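Type IV pilus assembly protein PilF (PDB 5OIU) binds ATP and magnesium and works as a hexameric AAA+ motor ATPase that powers the assembly of type IV pili. Local coordinates at residues 123-127 with 329-333; 263-267 with 342-346; 366-371 with 384-388. All blocks are in the same frame, centred on the assembly; numbering follows the deposited sequence.

Interaction 1. Residues 123-127 with 329-333; sequences DLGFA and YAIHE
His-332 lays its imidazole face to face on the ring of Phe-126, the centroids 3.8 Å apart and the planes only 11° from parallel. Phe-126 CE1 stands over the middle of the imidazole, 3.5 Å from His-332 CG, while the carbonyl carbon of Ala-330 lies above the opposite face, toward its rim. CB of His-332 points toward the loop 123-127, and chi1 of -58°, with CG beside the backbone N, lays the ring against Phe-126. The edge of the imidazole then faces Leu-124 O, which is 3.5 Å from His-332 CE1, and a water joins His-332 ND1 to Ala-127 N. In this P-loop NTPase fold, strand 328-336 pairs antiparallel with strand 269-281 as the outermost strand of the mixed sheet, and Ala-330 touches the bound ATP. Replacing Phe-126 with an alanine would probably strip one face of His-332 of its stacking partner and leave the imidazole freer to turn. Gly-125, at a phi of 89°, slips its CA in 3.5 Å from Tyr-329 OH. A side chain there would clash, since its CB would come to 3.0 Å from Tyr-329 CE1 and press on the preceding carbonyl oxygen.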
loop_
_atom_site.group_PDB
_atom_site.type_symbol
_atom_site.label_atom_id
_atom_site.label_comp_id
_atom_site.label_asym_id
_atom_site.label_seq_id
_atom_site.Cartn_x
_atom_site.Cartn_y
_atom_site.Cartn_z
ATOM N N ASP C 123 20.461 -13.419 35.578
ATOM C CA ASP C 123 21.519 -14.142 34.883
ATOM C C ASP C 123 21.172 -14.387 33.415
ATOM O O ASP C 123 21.624 -15.371 32.825
ATOM C CB ASP C 123 21.810 -15.480 35.566
ATOM C CG ASP C 123 21.956 -15.354 37.072
ATOM O OD1 ASP C 123 22.807 -14.546 37.489
ATOM O OD2 ASP C 123 21.228 -16.061 37.830
ATOM N N LEU C 124 20.351 -13.530 32.816
ATOM C CA LEU C 124 20.010 -13.690 31.410
ATOM C C LEU C 124 20.984 -12.987 30.488
ATOM O O LEU C 124 20.791 -13.047 29.272
ATOM C CB LEU C 124 18.607 -13.160 31.124
ATOM C CG LEU C 124 17.459 -14.110 31.412
ATOM C CD1 LEU C 124 16.143 -13.364 31.213
ATOM C CD2 LEU C 124 17.557 -15.297 30.511
ATOM N N GLY C 125 21.980 -12.290 31.035
ATOM C CA GLY C 125 22.985 -11.608 30.248
ATOM C C GLY C 125 22.681 -10.175 29.846
ATOM O O GLY C 125 23.369 -9.649 28.965
ATOM N N PHE C 126 21.692 -9.516 30.461
ATOM C CA PHE C 126 21.291 -8.181 30.027
ATOM C C PHE C 126 22.335 -7.142 30.397
ATOM O O PHE C 126 22.940 -7.206 31.471
ATOM C CB PHE C 126 19.955 -7.790 30.654
ATOM C CG PHE C 126 18.783 -8.312 29.918
ATOM C CD1 PHE C 126 18.304 -7.657 28.801
ATOM C CD2 PHE C 126 18.167 -9.473 30.321
ATOM C CE1 PHE C 126 17.222 -8.147 28.105
ATOM C CE2 PHE C 126 17.079 -9.972 29.634
ATOM C CZ PHE C 126 16.601 -9.310 28.530
ATOM N N ALA C 127 22.538 -6.167 29.510
ATOM C CA ALA C 127 23.389 -5.039 29.856
ATOM C C ALA C 127 22.741 -4.270 31.001
ATOM O O ALA C 127 21.514 -4.262 31.120
ATOM C CB ALA C 127 23.597 -4.125 28.658
ATOM N N TYR C 329 26.078 -16.942 25.027
ATOM C CA TYR C 329 25.679 -15.744 25.756
ATOM C C TYR C 329 24.741 -14.942 24.868
ATOM O O TYR C 329 24.877 -14.948 23.643
ATOM C CB TYR C 329 26.898 -14.912 26.145
ATOM C CG TYR C 329 26.757 -14.012 27.356
ATOM C CD1 TYR C 329 26.192 -12.755 27.245
ATOM C CD2 TYR C 329 27.257 -14.399 28.597
ATOM C CE1 TYR C 329 26.105 -11.907 28.332
ATOM C CE2 TYR C 329 27.177 -13.565 29.691
ATOM C CZ TYR C 329 26.598 -12.312 29.557
ATOM O OH TYR C 329 26.495 -11.463 30.645
ATOM N N ALA C 330 23.770 -14.284 25.477
ATOM C CA ALA C 330 22.726 -13.631 24.711
ATOM C C ALA C 330 23.058 -12.161 24.523
ATOM O O ALA C 330 23.720 -11.546 25.363
ATOM C CB ALA C 330 21.370 -13.771 25.399
ATOM N N ILE C 331 22.592 -11.609 23.394
ATOM C CA ILE C 331 22.638 -10.179 23.110
ATOM C C ILE C 331 21.221 -9.712 22.781
ATOM O O ILE C 331 20.409 -10.455 22.216
ATOM C CB ILE C 331 23.629 -9.862 21.962
ATOM C CG1 ILE C 331 23.082 -10.295 20.600
ATOM C CG2 ILE C 331 24.960 -10.568 22.183
ATOM C CD1 ILE C 331 24.127 -10.192 19.514
ATOM N N HIS C 332 20.919 -8.464 23.136
ATOM C CA HIS C 332 19.530 -8.050 23.229
ATOM C C HIS C 332 19.248 -6.741 22.508
ATOM O O HIS C 332 20.092 -5.845 22.423
ATOM C CB HIS C 332 19.123 -7.900 24.670
ATOM C CG HIS C 332 19.301 -9.146 25.480
ATOM N ND1 HIS C 332 20.293 -9.282 26.431
ATOM C CD2 HIS C 332 18.597 -10.303 25.498
ATOM C CE1 HIS C 332 20.202 -10.476 26.988
ATOM N NE2 HIS C 332 19.176 -11.113 26.446
ATOM N N GLU C 333 18.021 -6.646 22.014
ATOM C CA GLU C 333 17.449 -5.411 21.506
ATOM C C GLU C 333 16.058 -5.266 22.113
ATOM O O GLU C 333 15.188 -6.110 21.860
ATOM C CB GLU C 333 17.377 -5.459 19.986
ATOM C CG GLU C 333 17.175 -4.141 19.332
ATOM C CD GLU C 333 17.301 -4.259 17.845
ATOM O OE1 GLU C 333 16.323 -4.726 17.214
ATOM O OE2 GLU C 333 18.393 -3.925 17.321
HETATM O O HOH W 1 21.474 -6.452 26.917
#

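Interaction 2. Residues 263-267 with 342-346; sequences FNISA and RHAIV
Ser-266 sets its hydroxyl against Arg-342, where helices 262-268 and 339-347 pass each other almost exactly antiparallel. Their local axes approach to 8.6 Å at 170°, and a residue as small as serine at the crossing suits so near a passage. Chi1 of -170° puts OG opposite the backbone N of Ser-266 and aims it across the interface, giving a weak hydrogen bond of 3.1 Å to Arg-342 O. That carbonyl also accepts the helical bond from Val-346 N, so it serves both its own helix and its neighbour.

The side chain of Arg-342 can be followed outward along the serine. Its CB lies tightly against Ser-266 OG, at 3.1 Å. CG touches both Ser-266 OG and Ser-266 O, 3.2 Å from the latter. The chain bends about the CG-CD bond, and Arg-342 CD is 3.3 Å from Ser-266 O. NE is already 3.9 Å from Ser-266 O, which sits at the edge of the guanidinium, near its plane. At the tip, NH1 forms a long, weak ion pair with Asp-339.

Ile-265 and Ile-345 cross at about a right angle and meet through their CG2 methyls, 4.0 Å apart; they also pack on Leu-255 and Ile-252, so the pair lies on helix 248-257. Val-346 adds its CG2 beside OG and, like Phe-263, packs on Glu-257 of a neighbouring subunit. The methylenes of Arg-342, rather than its charge, do the touching here; the two helices are therefore held mainly by close van der Waals fit, and the one polar link across them is weak.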
loop_
_atom_site.group_PDB
_atom_site.type_symbol
_atom_site.label_atom_id
_atom_site.label_comp_id
_atom_site.label_asym_id
_atom_site.label_seq_id
_atom_site.Cartn_x
_atom_site.Cartn_y
_atom_site.Cartn_z
ATOM N N PHE C 263 -4.574 -0.002 15.449
ATOM C CA PHE C 263 -4.988 0.642 16.688
ATOM C C PHE C 263 -5.001 -0.357 17.839
ATOM O O PHE C 263 -4.621 -0.008 18.962
ATOM C CB PHE C 263 -6.339 1.375 16.520
ATOM C CG PHE C 263 -7.543 0.484 16.260
ATOM C CD1 PHE C 263 -8.175 -0.191 17.298
ATOM C CD2 PHE C 263 -8.098 0.411 15.001
ATOM C CE1 PHE C 263 -9.310 -0.976 17.067
ATOM C CE2 PHE C 263 -9.224 -0.367 14.761
ATOM C CZ PHE C 263 -9.836 -1.062 15.804
ATOM N N ASN C 264 -5.364 -1.613 17.570
ATOM C CA ASN C 264 -5.244 -2.636 18.602
ATOM C C ASN C 264 -3.778 -2.963 18.912
ATOM O O ASN C 264 -3.446 -3.251 20.064
ATOM C CB ASN C 264 -6.038 -3.883 18.190
ATOM C CG ASN C 264 -7.559 -3.721 18.431
ATOM O OD1 ASN C 264 -7.996 -2.806 19.142
ATOM N ND2 ASN C 264 -8.356 -4.612 17.850
ATOM N N ILE C 265 -2.880 -2.885 17.922
ATOM C CA ILE C 265 -1.458 -3.065 18.210
ATOM C C ILE C 265 -0.952 -1.938 19.100
ATOM O O ILE C 265 -0.232 -2.168 20.079
ATOM C CB ILE C 265 -0.652 -3.151 16.899
ATOM C CG1 ILE C 265 -1.160 -4.298 16.029
ATOM C CG2 ILE C 265 0.816 -3.298 17.168
ATOM C CD1 ILE C 265 -0.409 -4.461 14.708
ATOM N N SER C 266 -1.337 -0.704 18.783
ATOM C CA SER C 266 -0.856 0.442 19.547
ATOM C C SER C 266 -1.322 0.380 20.998
ATOM O O SER C 266 -0.574 0.729 21.919
ATOM C CB SER C 266 -1.324 1.743 18.886
ATOM O OG SER C 266 -0.672 2.854 19.481
ATOM N N ALA C 267 -2.550 -0.081 21.219
ATOM C CA ALA C 267 -3.133 -0.077 22.551
ATOM C C ALA C 267 -2.591 -1.176 23.467
ATOM O O ALA C 267 -2.690 -1.038 24.688
ATOM C CB ALA C 267 -4.656 -0.201 22.438
ATOM N N ARG C 342 3.710 4.416 19.796
ATOM C CA ARG C 342 2.270 4.221 19.638
ATOM C C ARG C 342 1.746 5.103 18.523
ATOM O O ARG C 342 1.056 4.638 17.610
ATOM C CB ARG C 342 1.542 4.518 20.957
ATOM C CG ARG C 342 1.384 3.303 21.856
ATOM C CD ARG C 342 0.609 3.595 23.111
ATOM N NE ARG C 342 1.333 3.149 24.301
ATOM C CZ ARG C 342 2.025 3.961 25.099
ATOM N NH1 ARG C 342 2.079 5.259 24.841
ATOM N NH2 ARG C 342 2.657 3.480 26.162
ATOM N N HIS C 343 2.123 6.380 18.564
ATOM C CA HIS C 343 1.767 7.319 17.508
ATOM C C HIS C 343 2.284 6.846 16.141
ATOM O O HIS C 343 1.576 6.949 15.129
ATOM C CB HIS C 343 2.303 8.703 17.910
ATOM C CG HIS C 343 2.028 9.793 16.925
ATOM N ND1 HIS C 343 1.015 9.725 15.990
ATOM C CD2 HIS C 343 2.639 10.988 16.735
ATOM C CE1 HIS C 343 1.018 10.828 15.262
ATOM N NE2 HIS C 343 1.991 11.611 15.697
ATOM N N ALA C 344 3.494 6.273 16.094
ATOM C CA ALA C 344 4.029 5.836 14.803
ATOM C C ALA C 344 3.291 4.612 14.273
ATOM O O ALA C 344 3.110 4.476 13.057
ATOM C CB ALA C 344 5.526 5.551 14.903
ATOM N N ILE C 345 2.870 3.710 15.171
ATOM C CA ILE C 345 2.104 2.528 14.774
ATOM C C ILE C 345 0.776 2.944 14.160
ATOM O O ILE C 345 0.405 2.495 13.065
ATOM C CB ILE C 345 1.889 1.596 15.985
ATOM C CG1 ILE C 345 3.228 1.257 16.643
ATOM C CG2 ILE C 345 1.134 0.317 15.575
ATOM C CD1 ILE C 345 3.138 0.567 17.986
ATOM N N VAL C 346 0.020 3.778 14.890
ATOM C CA VAL C 346 -1.238 4.325 14.383
ATOM C C VAL C 346 -1.023 4.907 12.990
ATOM O O VAL C 346 -1.652 4.479 12.011
ATOM C CB VAL C 346 -1.801 5.387 15.349
ATOM C CG1 VAL C 346 -3.070 6.007 14.782
ATOM C CG2 VAL C 346 -2.057 4.805 16.743
#

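Interaction 3. Residues 366-371 with 384-388; sequences LREDGL and VLART
Arg-367 and Thr-388 meet in a helical hairpin, in which the consecutive helices 366-374 and 381-387 run in opposite senses; Gly-370 faces Val-384 one turn nearer the connection between the helices. Leu-366 ties the hairpin to strands 269-281 and 328-336 of the central sheet.

The van der Waals contacts are close. Val-384 presses its CG2 to 3.3 Å from Gly-370 O, and a CB on Gly-370 would fall just 2.7 Å from Val-384 CG1, so the missing side chain lets the helices come together. Farther along, Thr-388 CG2 rests on Leu-366 CB at 3.8 Å.

The polar contacts gather round Arg-367, whose chain extends from the backbone and then bends at chi3, -87°, bringing the guanidinium obliquely beside Thr-388. NE gives Thr-388 OG1 a weak hydrogen bond of 3.4 Å at 129°. NH2 lies 2.9 Å from Thr-388 O, but at an angle too poor for a bond. Instead NH2 donates to a water whose oxygen is 2.6 Å from Leu-385 O, to which it donates in turn.

Arg-367 also packs on Phe-263 of another subunit. Within its own turn, Thr-388 OG1 donates to Val-384 O at 3.0 Å, approaching 42° out of the carbonyl plane.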
loop_
_atom_site.group_PDB
_atom_site.type_symbol
_atom_site.label_atom_id
_atom_site.label_comp_id
_atom_site.label_asym_id
_atom_site.label_seq_id
_atom_site.Cartn_x
_atom_site.Cartn_y
_atom_site.Cartn_z
ATOM N N LEU C 366 20.958 -4.717 18.725
ATOM C CA LEU C 366 21.691 -5.966 18.890
ATOM C C LEU C 366 23.201 -5.770 18.747
ATOM O O LEU C 366 23.993 -6.283 19.547
ATOM C CB LEU C 366 21.214 -6.975 17.852
ATOM C CG LEU C 366 19.870 -7.673 17.945
ATOM C CD1 LEU C 366 19.732 -8.612 16.736
ATOM C CD2 LEU C 366 19.757 -8.414 19.273
ATOM N N ARG C 367 23.616 -5.057 17.700
ATOM C CA ARG C 367 25.038 -4.937 17.414
ATOM C C ARG C 367 25.719 -4.014 18.415
ATOM O O ARG C 367 26.857 -4.271 18.838
ATOM C CB ARG C 367 25.229 -4.441 15.988
ATOM C CG ARG C 367 26.664 -4.333 15.556
ATOM C CD ARG C 367 26.714 -3.641 14.222
ATOM N NE ARG C 367 26.575 -4.575 13.116
ATOM C CZ ARG C 367 26.010 -4.271 11.947
ATOM N NH1 ARG C 367 25.513 -3.047 11.739
ATOM N NH2 ARG C 367 25.948 -5.194 10.987
ATOM N N GLU C 368 25.026 -2.948 18.824
ATOM C CA GLU C 368 25.519 -2.119 19.917
ATOM C C GLU C 368 25.660 -2.939 21.198
ATOM O O GLU C 368 26.710 -2.917 21.853
ATOM C CB GLU C 368 24.586 -0.925 20.119
ATOM C CG GLU C 368 24.802 0.223 19.122
ATOM C CD GLU C 368 23.564 1.093 18.962
ATOM O OE1 GLU C 368 22.618 0.913 19.750
ATOM O OE2 GLU C 368 23.520 1.952 18.052
ATOM N N ASP C 369 24.617 -3.687 21.560
ATOM C CA ASP C 369 24.700 -4.566 22.720
ATOM C C ASP C 369 25.813 -5.590 22.539
ATOM O O ASP C 369 26.614 -5.831 23.456
ATOM C CB ASP C 369 23.350 -5.259 22.954
ATOM C CG ASP C 369 23.254 -5.932 24.333
ATOM O OD1 ASP C 369 23.142 -5.202 25.354
ATOM O OD2 ASP C 369 23.270 -7.190 24.395
ATOM N N GLY C 370 25.881 -6.205 21.358
ATOM C CA GLY C 370 26.918 -7.188 21.118
ATOM C C GLY C 370 28.297 -6.584 21.247
ATOM O O GLY C 370 29.195 -7.189 21.833
ATOM N N LEU C 371 28.478 -5.371 20.731
ATOM C CA LEU C 371 29.794 -4.746 20.798
ATOM C C LEU C 371 30.190 -4.494 22.244
ATOM O O LEU C 371 31.301 -4.832 22.671
ATOM C CB LEU C 371 29.813 -3.443 19.997
ATOM C CG LEU C 371 31.134 -2.687 20.154
ATOM C CD1 LEU C 371 32.264 -3.521 19.601
ATOM C CD2 LEU C 371 31.119 -1.315 19.508
ATOM N N VAL C 384 29.706 -11.269 17.106
ATOM C CA VAL C 384 28.706 -10.204 17.076
ATOM C C VAL C 384 28.325 -9.870 15.637
ATOM O O VAL C 384 27.145 -9.909 15.261
ATOM C CB VAL C 384 29.225 -8.966 17.825
ATOM C CG1 VAL C 384 28.336 -7.772 17.544
ATOM C CG2 VAL C 384 29.312 -9.262 19.330
ATOM N N LEU C 385 29.321 -9.521 14.815
ATOM C CA LEU C 385 29.058 -9.196 13.415
ATOM C C LEU C 385 28.320 -10.319 12.706
ATOM O O LEU C 385 27.455 -10.064 11.863
ATOM C CB LEU C 385 30.357 -8.895 12.687
ATOM C CG LEU C 385 31.172 -7.795 13.328
ATOM C CD1 LEU C 385 32.446 -7.565 12.523
ATOM C CD2 LEU C 385 30.341 -6.529 13.403
ATOM N N ALA C 386 28.653 -11.572 13.030
ATOM C CA ALA C 386 27.952 -12.700 12.422
ATOM C C ALA C 386 26.453 -12.613 12.672
ATOM O O ALA C 386 25.643 -12.782 11.750
ATOM C CB ALA C 386 28.509 -14.014 12.966
ATOM N N ARG C 387 26.068 -12.310 13.921
ATOM C CA ARG C 387 24.684 -12.389 14.371
ATOM C C ARG C 387 23.834 -11.211 13.935
ATOM O O ARG C 387 22.620 -11.245 14.145
ATOM C CB ARG C 387 24.629 -12.486 15.898
ATOM C CG ARG C 387 24.975 -13.823 16.487
ATOM C CD ARG C 387 24.172 -14.945 15.858
ATOM N NE ARG C 387 24.950 -15.551 14.796
ATOM C CZ ARG C 387 25.995 -16.338 15.007
ATOM N NH1 ARG C 387 26.347 -16.626 16.257
ATOM N NH2 ARG C 387 26.673 -16.845 13.970
ATOM N N THR C 388 24.417 -10.177 13.350
ATOM C CA THR C 388 23.696 -8.921 13.245
ATOM C C THR C 388 23.770 -8.347 11.848
ATOM O O THR C 388 23.938 -7.139 11.679
ATOM C CB THR C 388 24.232 -7.902 14.246
ATOM O OG1 THR C 388 25.637 -7.694 14.012
ATOM C CG2 THR C 388 24.000 -8.381 15.680
HETATM O O HOH W 2 27.577 -7.583 10.960
#

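Interactions 1 and 3 form one neighbourhood, their centres 11 Å apart: Asp-369 OD2 accepts from His-332 N, and Glu-333 OE2 from Leu-366 N, so helix 366-374 is bonded to the edge strand 328-336 beside the ATP pocket. Interaction 2 lies apart, its centre 27 Å from that of interaction 1 and 28 Å from that of interaction 3, yet helix 339-347 follows strand 328-336 directly in the chain. Along the sequence interactions 1 and 2 alternate, whereas interaction 3 comes after both. Between subunits, interactions 2 and 3 meet: Phe-263 and Asn-264 of another subunit pack on Arg-367 and Leu-385, so helix 262-268 of one subunit lies against the hairpin of another.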